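PDB 1YCO: branched-chain phosphotransacylase from Enterococcus faecalis, which probably transfers branched-chain acyl groups between coenzyme A and phosphate. Local coordinates for residues K150-S155 with G187-D192; F114-C119 with L216-I221; G9-I14 with D35-L40. All blocks are in the same frame, centred on the assembly; numbering follows the deposited sequence.

Interaction 1 of 3, residues K150-S155 with G187-D192; sequences KIALLS and GPLSLD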
ATOM      1  N   LYS A 150      -4.290  10.682  17.459  1.00 31.74           N
ATOM      2  CA  LYS A 150      -5.283  10.638  16.406  1.00 30.06           C
ATOM      3  C   LYS A 150      -5.107   9.307  15.682  1.00 29.73           C
ATOM      4  O   LYS A 150      -4.011   8.961  15.222  1.00 27.47           O
ATOM      5  CB  LYS A 150      -5.117  11.825  15.449  1.00 31.90           C
ATOM      6  CG  LYS A 150      -5.349  13.164  16.148  1.00 33.43           C
ATOM      7  CD  LYS A 150      -5.424  14.334  15.204  1.00 37.43           C
ATOM      8  CE  LYS A 150      -5.507  15.650  15.992  1.00 40.94           C
ATOM      9  NZ  LYS A 150      -5.986  16.811  15.167  1.00 42.54           N
ATOM     10  N   ILE A 151      -6.203   8.557  15.614  1.00 28.19           N
ATOM     11  CA  ILE A 151      -6.222   7.240  14.997  1.00 25.76           C
ATOM     12  C   ILE A 151      -7.161   7.213  13.804  1.00 27.34           C
ATOM     13  O   ILE A 151      -8.390   7.261  13.933  1.00 28.59           O
ATOM     14  CB  ILE A 151      -6.643   6.178  16.030  1.00 26.24           C
ATOM     15  CG1 ILE A 151      -5.745   6.335  17.274  1.00 26.43           C
ATOM     16  CG2 ILE A 151      -6.522   4.783  15.439  1.00 21.63           C
ATOM     17  CD1 ILE A 151      -6.091   5.417  18.431  1.00 31.48           C
ATOM     18  N   ALA A 152      -6.544   7.136  12.638  1.00 25.82           N
ATOM     19  CA  ALA A 152      -7.245   7.105  11.384  1.00 27.33           C
ATOM     20  C   ALA A 152      -7.453   5.682  10.885  1.00 27.16           C
ATOM     21  O   ALA A 152      -6.506   4.893  10.774  1.00 26.07           O
ATOM     22  CB  ALA A 152      -6.470   7.917  10.344  1.00 28.54           C
ATOM     23  N   LEU A 153      -8.711   5.371  10.598  1.00 26.38           N
ATOM     24  CA  LEU A 153      -9.100   4.071  10.074  1.00 28.35           C
ATOM     25  C   LEU A 153      -9.103   4.240   8.561  1.00 27.87           C
ATOM     26  O   LEU A 153     -10.015   4.833   7.985  1.00 28.25           O
ATOM     27  CB  LEU A 153     -10.490   3.703  10.583  1.00 28.24           C
ATOM     28  CG  LEU A 153     -10.567   3.774  12.110  1.00 29.18           C
ATOM     29  CD1 LEU A 153     -11.965   3.386  12.583  1.00 29.18           C
ATOM     30  CD2 LEU A 153      -9.521   2.826  12.705  1.00 29.26           C
ATOM     31  N   LEU A 154      -8.060   3.721   7.929  1.00 30.09           N
ATOM     32  CA  LEU A 154      -7.874   3.827   6.488  1.00 31.42           C
ATOM     33  C   LEU A 154      -8.782   3.020   5.594  1.00 32.56           C
ATOM     34  O   LEU A 154      -9.080   1.862   5.871  1.00 33.83           O
ATOM     35  CB  LEU A 154      -6.442   3.469   6.128  1.00 32.72           C
ATOM     36  CG  LEU A 154      -5.349   4.469   6.456  1.00 34.97           C
ATOM     37  CD1 LEU A 154      -4.028   3.885   5.962  1.00 36.27           C
ATOM     38  CD2 LEU A 154      -5.628   5.800   5.756  1.00 34.78           C
ATOM     39  N   SER A 155      -9.197   3.647   4.502  1.00 35.36           N
ATOM     40  CA  SER A 155     -10.038   3.007   3.498  1.00 38.17           C
ATOM     41  C   SER A 155      -9.791   3.708   2.160  1.00 40.97           C
ATOM     42  O   SER A 155      -9.260   4.815   2.128  1.00 41.43           O
ATOM     43  CB  SER A 155     -11.513   3.099   3.893  1.00 37.86           C
ATOM     44  OG  SER A 155     -12.320   2.381   2.980  1.00 35.59           O
ATOM     45  N   GLY A 187     -12.801   7.184  10.782  1.00 29.82           N
ATOM     46  CA  GLY A 187     -12.690   6.569   9.474  1.00 29.86           C
ATOM     47  C   GLY A 187     -14.106   6.478   8.914  1.00 31.23           C
ATOM     48  O   GLY A 187     -15.065   6.641   9.663  1.00 32.82           O
ATOM     49  N   PRO A 188     -14.285   6.213   7.615  1.00 31.02           N
ATOM     50  CA  PRO A 188     -13.251   5.983   6.605  1.00 31.89           C
ATOM     51  C   PRO A 188     -12.426   7.233   6.271  1.00 32.77           C
ATOM     52  O   PRO A 188     -12.954   8.336   6.175  1.00 32.98           O
ATOM     53  CB  PRO A 188     -14.044   5.516   5.377  1.00 31.32           C
ATOM     54  CG  PRO A 188     -15.395   5.180   5.883  1.00 33.89           C
ATOM     55  CD  PRO A 188     -15.622   6.137   7.011  1.00 30.63           C
ATOM     56  N   LEU A 189     -11.129   7.043   6.084  1.00 34.15           N
ATOM     57  CA  LEU A 189     -10.250   8.136   5.716  1.00 31.98           C
ATOM     58  C   LEU A 189      -9.251   7.563   4.734  1.00 31.27           C
ATOM     59  O   LEU A 189      -8.809   6.424   4.878  1.00 29.29           O
ATOM     60  CB  LEU A 189      -9.482   8.696   6.914  1.00 34.54           C
ATOM     61  CG  LEU A 189      -9.926   9.986   7.592  1.00 36.75           C
ATOM     62  CD1 LEU A 189      -8.788  10.474   8.480  1.00 36.39           C
ATOM     63  CD2 LEU A 189     -10.269  11.067   6.555  1.00 38.56           C
ATOM     64  N   SER A 190      -8.906   8.373   3.741  1.00 30.00           N
ATOM     65  CA  SER A 190      -7.952   7.996   2.725  1.00 28.20           C
ATOM     66  C   SER A 190      -6.576   8.383   3.237  1.00 27.67           C
ATOM     67  O   SER A 190      -6.445   9.323   4.023  1.00 28.23           O
ATOM     68  CB  SER A 190      -8.260   8.755   1.445  1.00 29.64           C
ATOM     69  OG  SER A 190      -8.199  10.146   1.699  1.00 35.22           O
ATOM     70  N   LEU A 191      -5.556   7.666   2.776  1.00 25.86           N
ATOM     71  CA  LEU A 191      -4.171   7.910   3.180  1.00 25.85           C
ATOM     72  C   LEU A 191      -3.744   9.380   3.082  1.00 24.46           C
ATOM     73  O   LEU A 191      -3.140   9.917   4.002  1.00 25.19           O
ATOM     74  CB  LEU A 191      -3.220   7.037   2.337  1.00 24.38           C
ATOM     75  CG  LEU A 191      -1.714   7.103   2.619  1.00 24.01           C
ATOM     76  CD1 LEU A 191      -1.409   6.405   3.934  1.00 23.36           C
ATOM     77  CD2 LEU A 191      -0.929   6.439   1.481  1.00 20.43           C
ATOM     78  N   ASP A 192      -4.034  10.033   1.965  1.00 26.93           N
ATOM     79  CA  ASP A 192      -3.634  11.438   1.833  1.00 27.95           C
ATOM     80  C   ASP A 192      -4.364  12.333   2.844  1.00 26.74           C
ATOM     81  O   ASP A 192      -3.742  13.180   3.482  1.00 27.54           O
ATOM     82  CB  ASP A 192      -3.886  11.931   0.410  1.00 29.82           C
ATOM     83  CG  ASP A 192      -5.287  11.654  -0.045  1.00 36.41           C
ATOM     84  OD1 ASP A 192      -6.000  10.953   0.708  1.00 40.42           O
ATOM     85  OD2 ASP A 192      -5.680  12.118  -1.141  1.00 39.16           O
TER
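Leu154 and Leu189 form a parallel beta bridge, their CA atoms 5.0 Å apart, where strand 150-154 meets the end of strand 184-189. Two backbone bonds flank Leu154: Leu189 N donates to Leu153 O at 3.1 Å, and Ser155 N to Leu189 O at 2.8 Å, the straighter of the two at 153°. Around the cis peptide bond before Pro188 the chain turns a corner, and at the bridge itself the side chains of Leu154 and Leu189 diverge.

Leu153 CB lies 3.8 Å from Gly187 CA, an approach that depends on Gly187 having no CB to collide with it. Leu189 CD1 reaches Ala152 CB at 3.9 Å. Leu154 lays CD2 alongside the start of helix 191-195, 3.5 Å from Leu191 N, and its CD1 meets Leu191 CD1 at 4.2 Å. Ser155 packs by CB against Pro188 CB, while its OG is bonded to Ser166 of helix 165-177. At the N-cap position, Ser190 OG donates to Asp192 OD1 in a bond modelled very short, its exact length doubtful.

This pairing closes the beta-alpha-beta unit of strand 150-154, helix 165-177 and strand 184-189. Backbone bonds carry the polarity here and apolar branches fill in beside them, so a fully buried sheet edge passes directly into a helix start, with the Leu153, Leu189 and Ser155 backbone groups engaged in the two bonds.

Interaction 2 of 3, residues F114-C119 with L216-I221; sequences FLLTDC and LVVPTI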
ATOM      1  N   PHE A 114       4.558   8.751  12.512  1.00 38.85           N
ATOM      2  CA  PHE A 114       3.308   8.089  12.851  1.00 35.41           C
ATOM      3  C   PHE A 114       3.443   6.584  13.001  1.00 34.37           C
ATOM      4  O   PHE A 114       4.382   5.966  12.505  1.00 30.61           O
ATOM      5  CB  PHE A 114       2.238   8.396  11.802  1.00 33.49           C
ATOM      6  CG  PHE A 114       2.581   7.923  10.421  1.00 34.22           C
ATOM      7  CD1 PHE A 114       2.537   6.574  10.094  1.00 31.93           C
ATOM      8  CD2 PHE A 114       2.912   8.840   9.430  1.00 34.01           C
ATOM      9  CE1 PHE A 114       2.816   6.146   8.803  1.00 32.77           C
ATOM     10  CE2 PHE A 114       3.193   8.419   8.135  1.00 34.39           C
ATOM     11  CZ  PHE A 114       3.144   7.071   7.821  1.00 35.02           C
ATOM     12  N   LEU A 115       2.481   5.999  13.696  1.00 31.46           N
ATOM     13  CA  LEU A 115       2.482   4.571  13.889  1.00 30.65           C
ATOM     14  C   LEU A 115       1.594   3.943  12.817  1.00 30.99           C
ATOM     15  O   LEU A 115       0.607   4.534  12.378  1.00 30.63           O
ATOM     16  CB  LEU A 115       1.979   4.229  15.295  1.00 29.73           C
ATOM     17  CG  LEU A 115       2.695   4.913  16.477  1.00 29.50           C
ATOM     18  CD1 LEU A 115       2.147   4.337  17.796  1.00 31.36           C
ATOM     19  CD2 LEU A 115       4.198   4.669  16.412  1.00 32.35           C
ATOM     20  N   LEU A 116       1.999   2.765  12.368  1.00 29.10           N
ATOM     21  CA  LEU A 116       1.270   2.008  11.369  1.00 28.18           C
ATOM     22  C   LEU A 116       0.959   0.674  12.017  1.00 29.46           C
ATOM     23  O   LEU A 116       1.842   0.038  12.600  1.00 29.16           O
ATOM     24  CB  LEU A 116       2.135   1.777  10.129  1.00 25.47           C
ATOM     25  CG  LEU A 116       1.548   0.881   9.023  1.00 25.89           C
ATOM     26  CD1 LEU A 116       0.232   1.435   8.513  1.00 22.31           C
ATOM     27  CD2 LEU A 116       2.559   0.776   7.890  1.00 25.23           C
ATOM     28  N   THR A 117      -0.282   0.228  11.935  1.00 31.15           N
ATOM     29  CA  THR A 117      -0.527  -1.030  12.569  1.00 31.93           C
ATOM     30  C   THR A 117      -1.281  -2.126  11.885  1.00 36.05           C
ATOM     31  O   THR A 117      -2.337  -1.972  11.254  1.00 34.15           O
ATOM     32  CB  THR A 117      -1.103  -0.865  13.996  1.00 28.10           C
ATOM     33  OG1 THR A 117      -1.450  -2.155  14.498  1.00 27.11           O
ATOM     34  CG2 THR A 117      -2.308   0.025  14.004  1.00 20.42           C
ATOM     35  N   ASP A 118      -0.623  -3.255  12.067  1.00 40.62           N
ATOM     36  CA  ASP A 118      -0.964  -4.570  11.639  1.00 40.46           C
ATOM     37  C   ASP A 118      -0.767  -4.987  10.213  1.00 38.81           C
ATOM     38  O   ASP A 118      -1.711  -5.224   9.481  1.00 36.70           O
ATOM     39  CB  ASP A 118      -2.335  -4.941  12.148  1.00 44.34           C
ATOM     40  CG  ASP A 118      -2.297  -6.253  12.911  1.00 48.81           C
ATOM     41  OD1 ASP A 118      -3.374  -6.713  13.358  1.00 55.50           O
ATOM     42  OD2 ASP A 118      -1.176  -6.814  13.042  1.00 42.11           O
ATOM     43  N   CYS A 119       0.506  -5.136   9.866  1.00 38.73           N
ATOM     44  CA  CYS A 119       0.906  -5.585   8.549  1.00 39.98           C
ATOM     45  C   CYS A 119       1.738  -6.867   8.657  1.00 39.44           C
ATOM     46  O   CYS A 119       2.609  -7.119   7.819  1.00 39.90           O
ATOM     47  CB  CYS A 119       1.703  -4.492   7.868  1.00 42.94           C
ATOM     48  SG  CYS A 119       2.789  -3.587   8.969  1.00 49.53           S
ATOM     49  N   LEU A 216      -1.957   5.085  11.993  1.00 21.17           N
ATOM     50  CA  LEU A 216      -2.738   4.696  10.838  1.00 19.60           C
ATOM     51  C   LEU A 216      -3.100   3.237  11.077  1.00 17.94           C
ATOM     52  O   LEU A 216      -2.258   2.454  11.488  1.00 17.93           O
ATOM     53  CB  LEU A 216      -1.912   4.840   9.562  1.00 19.97           C
ATOM     54  CG  LEU A 216      -1.309   6.211   9.212  1.00 22.81           C
ATOM     55  CD1 LEU A 216      -0.502   6.102   7.914  1.00 18.87           C
ATOM     56  CD2 LEU A 216      -2.416   7.250   9.061  1.00 21.98           C
ATOM     57  N   VAL A 217      -4.366   2.902  10.858  1.00 19.00           N
ATOM     58  CA  VAL A 217      -4.869   1.542  11.014  1.00 21.96           C
ATOM     59  C   VAL A 217      -5.417   1.052   9.657  1.00 20.17           C
ATOM     60  O   VAL A 217      -6.366   1.623   9.104  1.00 21.56           O
ATOM     61  CB  VAL A 217      -6.003   1.468  12.074  1.00 19.64           C
ATOM     62  CG1 VAL A 217      -6.455   0.024  12.275  1.00 20.69           C
ATOM     63  CG2 VAL A 217      -5.529   2.047  13.381  1.00 21.04           C
ATOM     64  N   VAL A 218      -4.799  -0.002   9.129  1.00 21.24           N
ATOM     65  CA  VAL A 218      -5.183  -0.591   7.850  1.00 25.04           C
ATOM     66  C   VAL A 218      -6.210  -1.697   8.035  1.00 25.13           C
ATOM     67  O   VAL A 218      -6.385  -2.209   9.129  1.00 26.33           O
ATOM     68  CB  VAL A 218      -3.969  -1.176   7.117  1.00 19.59           C
ATOM     69  CG1 VAL A 218      -2.973  -0.060   6.810  1.00 17.48           C
ATOM     70  CG2 VAL A 218      -3.326  -2.253   7.980  1.00 20.04           C
ATOM     71  N   PRO A 219      -6.901  -2.080   6.949  1.00 26.01           N
ATOM     72  CA  PRO A 219      -7.927  -3.135   6.985  1.00 28.79           C
ATOM     73  C   PRO A 219      -7.349  -4.543   6.933  1.00 28.97           C
ATOM     74  O   PRO A 219      -7.885  -5.468   7.538  1.00 31.00           O
ATOM     75  CB  PRO A 219      -8.762  -2.870   5.721  1.00 25.79           C
ATOM     76  CG  PRO A 219      -8.366  -1.518   5.258  1.00 24.13           C
ATOM     77  CD  PRO A 219      -6.921  -1.390   5.644  1.00 26.48           C
ATOM     78  N   THR A 220      -6.256  -4.690   6.195  1.00 27.38           N
ATOM     79  CA  THR A 220      -5.658  -5.993   6.006  1.00 28.93           C
ATOM     80  C   THR A 220      -4.133  -5.945   5.971  1.00 30.13           C
ATOM     81  O   THR A 220      -3.534  -4.894   5.723  1.00 29.60           O
ATOM     82  CB  THR A 220      -6.153  -6.610   4.684  1.00 28.88           C
ATOM     83  OG1 THR A 220      -5.650  -5.843   3.581  1.00 30.16           O
ATOM     84  CG2 THR A 220      -7.672  -6.604   4.631  1.00 27.17           C
ATOM     85  N   ILE A 221      -3.512  -7.098   6.202  1.00 28.24           N
ATOM     86  CA  ILE A 221      -2.064  -7.181   6.173  1.00 28.45           C
ATOM     87  C   ILE A 221      -1.530  -6.702   4.806  1.00 26.68           C
ATOM     88  O   ILE A 221      -0.496  -6.048   4.751  1.00 28.69           O
ATOM     89  CB  ILE A 221      -1.578  -8.645   6.515  1.00 28.65           C
ATOM     90  CG1 ILE A 221      -1.670  -8.874   8.023  1.00 30.63           C
ATOM     91  CG2 ILE A 221      -0.126  -8.860   6.088  1.00 29.28           C
ATOM     92  CD1 ILE A 221      -1.150 -10.220   8.484  1.00 30.68           C
TER
HETATM   93  O   HOH W   1      -5.022  -4.039  10.589  1.00 22.40           O
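Strands 113-117 and 215-217 are parallel neighbours inside the six-stranded mixed sheet, and here Leu116 pairs with Leu216 and Thr117 with Val217. Leu216 is gripped at both ends of its backbone: its N donates to Leu115 O at 2.7 Å, nearly straight at 164°, and its O accepts from Thr117 N at 3.0 Å.

On the face carrying Leu116 and Leu216, the latter sends CD1 over one face of the Phe114 ring, in a CH-pi contact 3.8 Å from the ring centroid. The methyl sits off centre toward the rim, with CE1 its nearest ring atom. Phe114 holds its CG between the backbone N and the carbonyl carbon (chi1 61°), which brings the ring beneath this branch. Leu116 CD1 meets Val218 CG1 at 3.9 Å, the two side chains crossing at about a right angle. On the other face, Thr117 and Val217 lie side by side and point the same way, with their CG2 methyls 3.9 Å apart; the Thr117 hydroxyl is bonded to His102 O in strand 101-107.

Past the strands the segments separate, and Val218 CG2 packs 3.4 Å from Thr117 O. Farther on, Ile221, at the start of helix 221-234, lays CG2 against Cys119 O at 3.7 Å. A water lies 2.7 Å from Val218 O and makes a long, weak contact to Thr117 O. Regular backbone bonding thus gives way to apolar side chains resting on carbonyl groups: the two hydrogen bonds on Leu216 fix the strand pairing, and the loops are joined mainly by packing.

Interaction 3 of 3, residues G9-I14 with D35-L40; sequences GSQPEI and DTNENL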
ATOM      1  N   GLY A   9      20.800 -15.843  17.717  1.00 47.18           N
ATOM      2  CA  GLY A   9      21.537 -14.624  17.431  1.00 50.15           C
ATOM      3  C   GLY A   9      23.031 -14.766  17.225  1.00 50.27           C
ATOM      4  O   GLY A   9      23.720 -13.774  17.003  1.00 50.21           O
ATOM      5  N   SER A  10      23.551 -15.984  17.300  1.00 51.99           N
ATOM      6  CA  SER A  10      24.983 -16.156  17.107  1.00 53.54           C
ATOM      7  C   SER A  10      25.307 -16.158  15.615  1.00 53.48           C
ATOM      8  O   SER A  10      25.765 -17.161  15.071  1.00 54.51           O
ATOM      9  CB  SER A  10      25.456 -17.452  17.751  1.00 54.74           C
ATOM     10  OG  SER A  10      26.868 -17.515  17.720  1.00 57.62           O
ATOM     11  N   GLN A  11      25.079 -15.017  14.970  1.00 53.25           N
ATOM     12  CA  GLN A  11      25.313 -14.870  13.539  1.00 54.16           C
ATOM     13  C   GLN A  11      26.053 -13.572  13.218  1.00 54.46           C
ATOM     14  O   GLN A  11      25.829 -12.546  13.862  1.00 55.28           O
ATOM     15  CB  GLN A  11      23.970 -14.880  12.813  1.00 54.42           C
ATOM     16  CG  GLN A  11      23.036 -15.981  13.286  1.00 53.65           C
ATOM     17  CD  GLN A  11      23.479 -17.365  12.843  1.00 56.49           C
ATOM     18  OE1 GLN A  11      22.851 -18.368  13.183  1.00 57.76           O
ATOM     19  NE2 GLN A  11      24.560 -17.426  12.078  1.00 56.98           N
ATOM     20  N   PRO A  12      26.936 -13.592  12.203  1.00 55.07           N
ATOM     21  CA  PRO A  12      27.671 -12.364  11.869  1.00 55.40           C
ATOM     22  C   PRO A  12      26.741 -11.189  11.559  1.00 54.77           C
ATOM     23  O   PRO A  12      27.120 -10.024  11.713  1.00 54.61           O
ATOM     24  CB  PRO A  12      28.534 -12.790  10.679  1.00 55.59           C
ATOM     25  CG  PRO A  12      27.698 -13.829  10.008  1.00 54.74           C
ATOM     26  CD  PRO A  12      27.153 -14.633  11.181  1.00 55.27           C
ATOM     27  N   GLU A  13      25.519 -11.507  11.137  1.00 54.48           N
ATOM     28  CA  GLU A  13      24.521 -10.484  10.833  1.00 54.31           C
ATOM     29  C   GLU A  13      24.021  -9.881  12.157  1.00 53.18           C
ATOM     30  O   GLU A  13      23.878  -8.662  12.283  1.00 53.39           O
ATOM     31  CB  GLU A  13      23.341 -11.092  10.075  1.00 56.53           C
ATOM     32  CG  GLU A  13      23.723 -11.968   8.883  1.00 59.26           C
ATOM     33  CD  GLU A  13      23.941 -13.423   9.262  1.00 61.43           C
ATOM     34  OE1 GLU A  13      23.116 -13.962  10.035  1.00 61.37           O
ATOM     35  OE2 GLU A  13      24.923 -14.031   8.771  1.00 62.81           O
ATOM     36  N   ILE A  14      23.761 -10.739  13.142  1.00 49.74           N
ATOM     37  CA  ILE A  14      23.303 -10.272  14.439  1.00 47.84           C
ATOM     38  C   ILE A  14      24.453  -9.553  15.144  1.00 48.35           C
ATOM     39  O   ILE A  14      24.246  -8.549  15.826  1.00 48.41           O
ATOM     40  CB  ILE A  14      22.782 -11.454  15.322  1.00 46.06           C
ATOM     41  CG1 ILE A  14      21.547 -12.090  14.679  1.00 47.98           C
ATOM     42  CG2 ILE A  14      22.450 -10.970  16.722  1.00 43.68           C
ATOM     43  CD1 ILE A  14      20.361 -11.129  14.466  1.00 45.46           C
ATOM     44  N   ASP A  35      21.843 -20.008  20.537  1.00 49.74           N
ATOM     45  CA  ASP A  35      21.917 -20.513  19.172  1.00 50.61           C
ATOM     46  C   ASP A  35      22.513 -21.920  19.121  1.00 49.95           C
ATOM     47  O   ASP A  35      23.279 -22.321  19.999  1.00 48.77           O
ATOM     48  CB  ASP A  35      22.772 -19.562  18.312  1.00 51.30           C
ATOM     49  CG  ASP A  35      22.394 -19.587  16.830  1.00 52.71           C
ATOM     50  OD1 ASP A  35      22.031 -20.671  16.316  1.00 53.04           O
ATOM     51  OD2 ASP A  35      22.482 -18.518  16.174  1.00 51.97           O
ATOM     52  N   THR A  36      22.151 -22.664  18.087  1.00 50.00           N
ATOM     53  CA  THR A  36      22.677 -24.002  17.903  1.00 51.81           C
ATOM     54  C   THR A  36      24.008 -23.881  17.174  1.00 51.91           C
ATOM     55  O   THR A  36      24.800 -24.818  17.157  1.00 53.25           O
ATOM     56  CB  THR A  36      21.718 -24.876  17.073  1.00 52.48           C
ATOM     57  OG1 THR A  36      21.287 -24.146  15.916  1.00 54.74           O
ATOM     58  CG2 THR A  36      20.509 -25.272  17.905  1.00 52.90           C
ATOM     59  N   ASN A  37      24.244 -22.717  16.572  1.00 52.58           N
ATOM     60  CA  ASN A  37      25.484 -22.444  15.836  1.00 53.46           C
ATOM     61  C   ASN A  37      26.577 -22.039  16.820  1.00 53.62           C
ATOM     62  O   ASN A  37      26.284 -21.481  17.875  1.00 54.61           O
ATOM     63  CB  ASN A  37      25.257 -21.313  14.827  1.00 54.94           C
ATOM     64  CG  ASN A  37      26.400 -21.171  13.830  1.00 56.61           C
ATOM     65  OD1 ASN A  37      26.712 -22.109  13.089  1.00 57.35           O
ATOM     66  ND2 ASN A  37      27.025 -19.998  13.803  1.00 57.63           N
ATOM     67  N   GLU A  38      27.833 -22.310  16.484  1.00 54.67           N
ATOM     68  CA  GLU A  38      28.931 -21.964  17.387  1.00 55.86           C
ATOM     69  C   GLU A  38      28.978 -20.458  17.641  1.00 54.12           C
ATOM     70  O   GLU A  38      28.366 -19.678  16.918  1.00 53.46           O
ATOM     71  CB  GLU A  38      30.278 -22.440  16.821  1.00 58.42           C
ATOM     72  CG  GLU A  38      31.476 -22.159  17.748  1.00 61.14           C
ATOM     73  CD  GLU A  38      31.369 -22.875  19.102  1.00 62.64           C
ATOM     74  OE1 GLU A  38      32.044 -23.916  19.281  1.00 62.63           O
ATOM     75  OE2 GLU A  38      30.605 -22.401  19.975  1.00 60.79           O
ATOM     76  N   ASN A  39      29.707 -20.064  18.680  1.00 52.45           N
ATOM     77  CA  ASN A  39      29.831 -18.667  19.050  1.00 52.97           C
ATOM     78  C   ASN A  39      30.770 -17.889  18.129  1.00 55.25           C
ATOM     79  O   ASN A  39      31.809 -18.398  17.707  1.00 56.42           O
ATOM     80  CB  ASN A  39      30.305 -18.567  20.496  1.00 50.85           C
ATOM     81  CG  ASN A  39      30.389 -17.147  20.982  1.00 51.02           C
ATOM     82  OD1 ASN A  39      29.709 -16.261  20.471  1.00 50.24           O
ATOM     83  ND2 ASN A  39      31.223 -16.920  21.992  1.00 52.61           N
ATOM     84  N   LEU A  40      30.392 -16.651  17.815  1.00 57.25           N
ATOM     85  CA  LEU A  40      31.192 -15.790  16.940  1.00 58.83           C
ATOM     86  C   LEU A  40      31.704 -14.581  17.717  1.00 60.10           C
ATOM     87  O   LEU A  40      32.365 -13.690  17.176  1.00 61.04           O
ATOM     88  CB  LEU A  40      30.344 -15.335  15.750  1.00 58.45           C
ATOM     89  CG  LEU A  40      29.718 -16.470  14.927  1.00 58.54           C
ATOM     90  CD1 LEU A  40      28.771 -15.898  13.884  1.00 57.78           C
ATOM     91  CD2 LEU A  40      30.821 -17.293  14.262  1.00 57.93           C
TER
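Ser10 faces the 35-40 loop with both its backbone and its hydroxyl, and Asp35, Asn37, Glu38 and Leu40 meet it from that loop. The CB atoms of Ser10 and Asp35 approach to 3.5 Å, each directed at the opposing segment. From there Asp35 OD2 takes a weak bond from Ser10 N at 3.0 Å. The other carboxylate oxygen turns back on its own chain: Asp35 OD1 accepts from Asn37 N at 3.0 Å, closing an Asx turn, with the donor well above the carboxylate plane. The two oxygens therefore serve different segments, which probably limits rotation of the carboxylate, chiefly through the straight bond from Asn37 N.

Ser10 OG extends anti to the backbone N (chi1 -172°) and in this position donates to Glu38 O at 2.8 Å, approaching from outside the carbonyl plane. Ser10 is also the centre of an inverse gamma turn. Its carbonyl oxygen receives Asn37 ND2 in a long, weak bond of 3.4 Å. The Gln11 and Asp35 side chains cross at about a right angle, with their amide and carboxylate planes 68° apart.

Leu40 supplies the apolar end of the contact. Its CD1 reaches the Pro12 ring, 3.4 Å from Pro12 CD, with the two side chains set at an oblique angle; the same methyl lies 3.6 Å from Gln11 CA.

Gln11 occupies the N-cap position of helix 12-24, so the contact sits at the beginning of that helix, just after strand 2-7. The opposing loop leaves the end of strand 29-35, the neighbour of strand 2-7 in the five-stranded parallel sheet, and leads toward strand 47-50, whose Tyr48 touches Ser10 and hydrogen-bonds through OH to Asn37 O.

How the interactions relate
Interactions 1 and 2 are buried and belong to the same mixed sheet, with centres 10 Å apart. Strands 150-154 and 215-217 are neighbours there, and probable hydrogen bonds join Ala152 O to Val217 N and Leu154 N to Val217 O, making the two contacts successive steps across one sheet. Interaction 3 lies at the ends of strands 2-7 and 29-35 of the other, parallel sheet, its centre 42 Å from that of interaction 1, on the opposite side of the chain's centre. It is only partly buried, and its chemistry follows: serine, aspartate and asparagine side chains bond to backbone groups between loops, whereas the two mixed-sheet contacts rely on backbone hydrogen bonds between strands and apolar packing.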